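Local atomic coordinates of uncharacterized protein (PDB entry 4ECO), a protein that is of unknown function but, as a leucine-rich repeat protein from a gut bacterium, probably binds other proteins through its elongated solenoid. Residues L512-G517 against S535-G540; P566-L571 against P587-L592. One frame throughout, in Å; residues are numbered along the deposited sequence.

Interaction 1 of 2, residues L512-G517 against S535-G540; sequences LPYLVG and SSTLKG
S535 and T537 reach across to L515 where two successive turns of the leucine-rich repeat solenoid run side by side, just ahead of their parallel strands. Both hydroxyls donate to L515 O: T537 OG1 at 2.7 Å, from above the carbonyl plane, and S535 OG at 3.1 Å, tilted only slightly from it. With OG anti to the backbone N (chi1 169°), S535 faces this carbonyl and at the same time accepts a bond from T537 N, 3.1 Å from its OG, closing an ST turn. Replacing S535 by alanine would probably deprive T537 N of that acceptor and leave L515 O with one gripping hydroxyl instead of two. V516 O is likewise held twice, by K539 N at 2.7 Å, in the carbonyl plane on a lone pair, and by G540 N at 3.1 Å, almost in line with the C=O bond. These bonds lead into the parallel bridge between G517 and G540. On the buried side, L515 and L538 lie alongside each other and point the same way, L515 CD2 to L538 CD1 4.0 Å. V516 points the other way; its CG1 packs 3.8 Å from CE of K539, whose NZ hydrogen-bonds to C165 O of helix 160-168. Leucines stacked turn upon turn behind short parallel strands are the hallmark of the leucine-rich repeat fold.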
loop_
_atom_site.group_PDB
_atom_site.type_symbol
_atom_site.label_atom_id
_atom_site.label_comp_id
_atom_site.label_asym_id
_atom_site.label_seq_id
_atom_site.Cartn_x
_atom_site.Cartn_y
_atom_site.Cartn_z
ATOM N N LEU A 512 11.125 21.114 22.826
ATOM C CA LEU A 512 11.499 20.629 21.481
ATOM C C LEU A 512 12.984 20.944 21.157
ATOM O O LEU A 512 13.258 21.765 20.265
ATOM C CB LEU A 512 10.595 21.280 20.409
ATOM C CG LEU A 512 9.106 21.044 20.441
ATOM C CD1 LEU A 512 8.460 21.733 19.276
ATOM C CD2 LEU A 512 8.773 19.567 20.428
ATOM N N PRO A 513 13.967 20.342 21.871
ATOM C CA PRO A 513 15.378 20.711 21.630
ATOM C C PRO A 513 15.961 20.283 20.287
ATOM O O PRO A 513 17.026 20.783 19.929
ATOM C CB PRO A 513 16.124 19.970 22.744
ATOM C CG PRO A 513 15.247 18.855 23.116
ATOM C CD PRO A 513 13.867 19.377 22.985
ATOM N N TYR A 514 15.303 19.364 19.566
ATOM C CA TYR A 514 15.853 18.837 18.329
ATOM C C TYR A 514 14.969 19.118 17.093
ATOM O O TYR A 514 15.185 18.492 16.052
ATOM C CB TYR A 514 16.085 17.328 18.487
ATOM C CG TYR A 514 17.066 17.036 19.594
ATOM C CD1 TYR A 514 18.420 17.323 19.447
ATOM C CD2 TYR A 514 16.636 16.531 20.813
ATOM C CE1 TYR A 514 19.324 17.090 20.479
ATOM C CE2 TYR A 514 17.528 16.297 21.853
ATOM C CZ TYR A 514 18.875 16.573 21.683
ATOM O OH TYR A 514 19.758 16.356 22.718
ATOM N N LEU A 515 14.056 20.120 17.172
ATOM C CA LEU A 515 13.189 20.478 16.055
ATOM C C LEU A 515 14.020 20.782 14.789
ATOM O O LEU A 515 15.014 21.494 14.880
ATOM C CB LEU A 515 12.304 21.675 16.418
ATOM C CG LEU A 515 11.254 22.072 15.353
ATOM C CD1 LEU A 515 10.233 20.976 15.146
ATOM C CD2 LEU A 515 10.596 23.399 15.703
ATOM N N VAL A 516 13.630 20.210 13.627
ATOM C CA VAL A 516 14.382 20.399 12.383
ATOM C C VAL A 516 13.531 21.216 11.385
ATOM O O VAL A 516 14.032 22.166 10.775
ATOM C CB VAL A 516 14.854 19.030 11.803
ATOM C CG1 VAL A 516 15.355 19.155 10.377
ATOM C CG2 VAL A 516 15.944 18.422 12.674
ATOM N N GLY A 517 12.262 20.848 11.244
ATOM C CA GLY A 517 11.352 21.502 10.318
ATOM C C GLY A 517 9.979 21.779 10.870
ATOM O O GLY A 517 9.386 20.954 11.559
ATOM N N SER A 535 15.247 26.814 18.704
ATOM C CA SER A 535 15.980 25.594 18.411
ATOM C C SER A 535 17.324 25.892 17.726
ATOM O O SER A 535 17.404 26.733 16.807
ATOM C CB SER A 535 15.134 24.688 17.525
ATOM O OG SER A 535 15.908 23.612 17.026
ATOM N N SER A 536 18.372 25.176 18.170
ATOM C CA SER A 536 19.695 25.277 17.575
ATOM C C SER A 536 19.827 24.308 16.395
ATOM O O SER A 536 20.806 24.387 15.662
ATOM C CB SER A 536 20.763 24.985 18.620
ATOM O OG SER A 536 20.806 23.605 18.941
ATOM N N THR A 537 18.847 23.391 16.215
ATOM C CA THR A 537 18.846 22.338 15.181
ATOM C C THR A 537 17.936 22.641 13.975
ATOM O O THR A 537 18.093 21.995 12.933
ATOM C CB THR A 537 18.406 21.002 15.791
ATOM O OG1 THR A 537 17.188 21.213 16.491
ATOM C CG2 THR A 537 19.422 20.434 16.744
ATOM N N LEU A 538 17.005 23.619 14.112
ATOM C CA LEU A 538 16.031 24.023 13.088
ATOM C C LEU A 538 16.707 24.350 11.783
ATOM O O LEU A 538 17.545 25.239 11.742
ATOM C CB LEU A 538 15.205 25.234 13.561
ATOM C CG LEU A 538 14.109 25.707 12.637
ATOM C CD1 LEU A 538 12.902 24.773 12.679
ATOM C CD2 LEU A 538 13.693 27.084 13.000
ATOM N N LYS A 539 16.327 23.612 10.722
ATOM C CA LYS A 539 16.840 23.721 9.365
ATOM C C LYS A 539 15.877 24.475 8.433
ATOM O O LYS A 539 16.344 25.183 7.540
ATOM C CB LYS A 539 17.108 22.322 8.794
ATOM C CG LYS A 539 18.578 22.015 8.526
ATOM C CD LYS A 539 18.734 20.747 7.690
ATOM C CE LYS A 539 18.653 19.493 8.523
ATOM N NZ LYS A 539 18.298 18.304 7.707
ATOM N N GLY A 540 14.568 24.301 8.624
ATOM C CA GLY A 540 13.570 24.954 7.779
ATOM C C GLY A 540 12.333 25.491 8.471
ATOM O O GLY A 540 11.782 24.851 9.368
#

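Interaction 2 of 2, residues P566-L571 against P587-L592; sequences PSLTQL and PNISVL
T569 and Q570 meet V591 where two short parallel strands begin, and two backbone bonds set their register. V591 N donates to T569 O at 3.0 Å, and L571 N to V591 O at 2.9 Å. CA-H...O contacts accompany them: T569 CA to N588 O ahead of the two bonds, Q570 CA to V591 O between them, and L592 CA to L571 O beyond. Apolar packing falls on both faces of the strands. On the buried face L571 and L592 lie side by side, with L571 CD2 3.8 Å from L592 CD1. I589 fits between L568 and L571: its CG1 meets L568 CD2 at 3.9 Å, while its CG2 approaches L571 CB at 4.1 Å. On the opposite face the extended chain of Q570 runs alongside V591, both CG and CD lying 3.7 Å from V591 CG1; Q570 OE1 is held by Q572 NE2. The polar contact lies at the loop end. N588 has CG anti to its backbone N (chi1 -167°), which carries the amide toward the P566-L568 backbone. There one water accepts from N588 ND2 at 2.7 Å and donates to L568 O, bridging the two turns. Strand 570-572 is flanked by strands 540-542 and 591-593, and the latter pairs onward with 617-619; L568 and L571 pack on F541, V591 on M617 and F619, and Q570 reaches L161 and D164 of helix 160-168.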
loop_
_atom_site.group_PDB
_atom_site.type_symbol
_atom_site.label_atom_id
_atom_site.label_comp_id
_atom_site.label_asym_id
_atom_site.label_seq_id
_atom_site.Cartn_x
_atom_site.Cartn_y
_atom_site.Cartn_z
ATOM N N PRO A 566 21.361 29.069 14.088
ATOM C CA PRO A 566 22.628 28.464 13.636
ATOM C C PRO A 566 22.473 27.429 12.528
ATOM O O PRO A 566 23.316 27.390 11.632
ATOM C CB PRO A 566 23.196 27.816 14.909
ATOM C CG PRO A 566 22.043 27.727 15.862
ATOM C CD PRO A 566 21.167 28.888 15.544
ATOM N N SER A 567 21.389 26.640 12.546
ATOM C CA SER A 567 21.206 25.586 11.557
ATOM C C SER A 567 20.260 25.959 10.428
ATOM O O SER A 567 20.180 25.178 9.475
ATOM C CB SER A 567 20.677 24.329 12.237
ATOM O OG SER A 567 21.600 23.830 13.186
ATOM N N LEU A 568 19.533 27.096 10.512
ATOM C CA LEU A 568 18.520 27.439 9.502
ATOM C C LEU A 568 19.123 27.691 8.130
ATOM O O LEU A 568 19.987 28.554 7.999
ATOM C CB LEU A 568 17.688 28.655 9.932
ATOM C CG LEU A 568 16.432 28.917 9.119
ATOM C CD1 LEU A 568 15.249 28.192 9.687
ATOM C CD2 LEU A 568 16.156 30.376 9.046
ATOM N N THR A 569 18.661 26.932 7.107
ATOM C CA THR A 569 19.143 27.075 5.726
ATOM C C THR A 569 17.986 27.378 4.746
ATOM O O THR A 569 18.251 27.818 3.627
ATOM C CB THR A 569 19.950 25.863 5.252
ATOM O OG1 THR A 569 19.157 24.686 5.260
ATOM C CG2 THR A 569 21.236 25.670 6.033
ATOM N N GLN A 570 16.731 27.260 5.185
ATOM C CA GLN A 570 15.619 27.555 4.301
ATOM C C GLN A 570 14.501 28.295 5.045
ATOM O O GLN A 570 13.955 27.782 6.030
ATOM C CB GLN A 570 15.087 26.252 3.657
ATOM C CG GLN A 570 13.915 26.461 2.692
ATOM C CD GLN A 570 13.572 25.279 1.828
ATOM O OE1 GLN A 570 12.529 25.264 1.187
ATOM N NE2 GLN A 570 14.425 24.259 1.786
ATOM N N LEU A 571 14.133 29.482 4.530
ATOM C CA LEU A 571 13.052 30.298 5.060
ATOM C C LEU A 571 12.086 30.654 3.963
ATOM O O LEU A 571 12.460 31.309 2.993
ATOM C CB LEU A 571 13.553 31.575 5.754
ATOM C CG LEU A 571 12.464 32.577 6.175
ATOM C CD1 LEU A 571 11.540 32.010 7.269
ATOM C CD2 LEU A 571 13.076 33.886 6.605
ATOM N N PRO A 587 24.430 34.304 4.265
ATOM C CA PRO A 587 24.499 33.252 3.224
ATOM C C PRO A 587 24.067 31.845 3.671
ATOM O O PRO A 587 23.738 31.030 2.792
ATOM C CB PRO A 587 25.973 33.215 2.819
ATOM C CG PRO A 587 26.700 34.023 3.800
ATOM C CD PRO A 587 25.742 34.937 4.480
ATOM N N ASN A 588 24.029 31.560 4.998
ATOM C CA ASN A 588 23.616 30.247 5.492
ATOM C C ASN A 588 22.141 30.005 5.179
ATOM O O ASN A 588 21.770 28.844 4.981
ATOM C CB ASN A 588 23.893 30.061 6.984
ATOM C CG ASN A 588 23.759 28.613 7.461
ATOM O OD1 ASN A 588 24.307 27.659 6.871
ATOM N ND2 ASN A 588 23.030 28.407 8.559
ATOM N N ILE A 589 21.304 31.070 5.061
ATOM C CA ILE A 589 19.902 30.871 4.655
ATOM C C ILE A 589 19.956 30.858 3.125
ATOM O O ILE A 589 19.698 31.877 2.490
ATOM C CB ILE A 589 18.938 31.922 5.289
ATOM C CG1 ILE A 589 18.986 31.803 6.840
ATOM C CG2 ILE A 589 17.486 31.738 4.791
ATOM C CD1 ILE A 589 18.871 33.062 7.624
ATOM N N SER A 590 20.413 29.709 2.555
ATOM C CA SER A 590 20.695 29.473 1.123
ATOM C C SER A 590 19.419 29.277 0.284
ATOM O O SER A 590 19.495 29.354 -0.940
ATOM C CB SER A 590 21.632 28.282 0.937
ATOM O OG SER A 590 21.200 27.125 1.638
ATOM N N VAL A 591 18.255 29.061 0.915
ATOM C CA VAL A 591 16.971 28.978 0.205
ATOM C C VAL A 591 16.036 29.984 0.870
ATOM O O VAL A 591 15.588 29.758 1.993
ATOM C CB VAL A 591 16.344 27.562 0.124
ATOM C CG1 VAL A 591 15.009 27.608 -0.611
ATOM C CG2 VAL A 591 17.286 26.574 -0.551
ATOM N N LEU A 592 15.794 31.121 0.207
ATOM C CA LEU A 592 14.941 32.165 0.764
ATOM C C LEU A 592 13.855 32.568 -0.214
ATOM O O LEU A 592 14.134 33.022 -1.329
ATOM C CB LEU A 592 15.794 33.383 1.158
ATOM C CG LEU A 592 15.096 34.634 1.701
ATOM C CD1 LEU A 592 14.502 34.407 3.109
ATOM C CD2 LEU A 592 16.082 35.764 1.765
HETATM O O HOH W 1 21.482 30.403 9.410
#

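From the N terminus, the chain runs through 512-517 into strand 517-519, loops round and returns at 535-540, where interaction 1 closes one turn of the solenoid. It then passes along strand 540-542, comes back at 566-571 and, after strand 570-572, returns at 587-592 to close interaction 2. The two loops follow in series, neither nesting nor crossing. Between them, 535-540 and 566-571 are themselves neighbours: S567 OG hydrogen-bonds to S536 O, and K539 O lies 2.9 Å from T569 N. Four consecutive strands, 517-519, 540-542, 570-572 and 591-593, are thus joined in order toward the C-terminal end, while helix 160-168 touches side chains of both contacts.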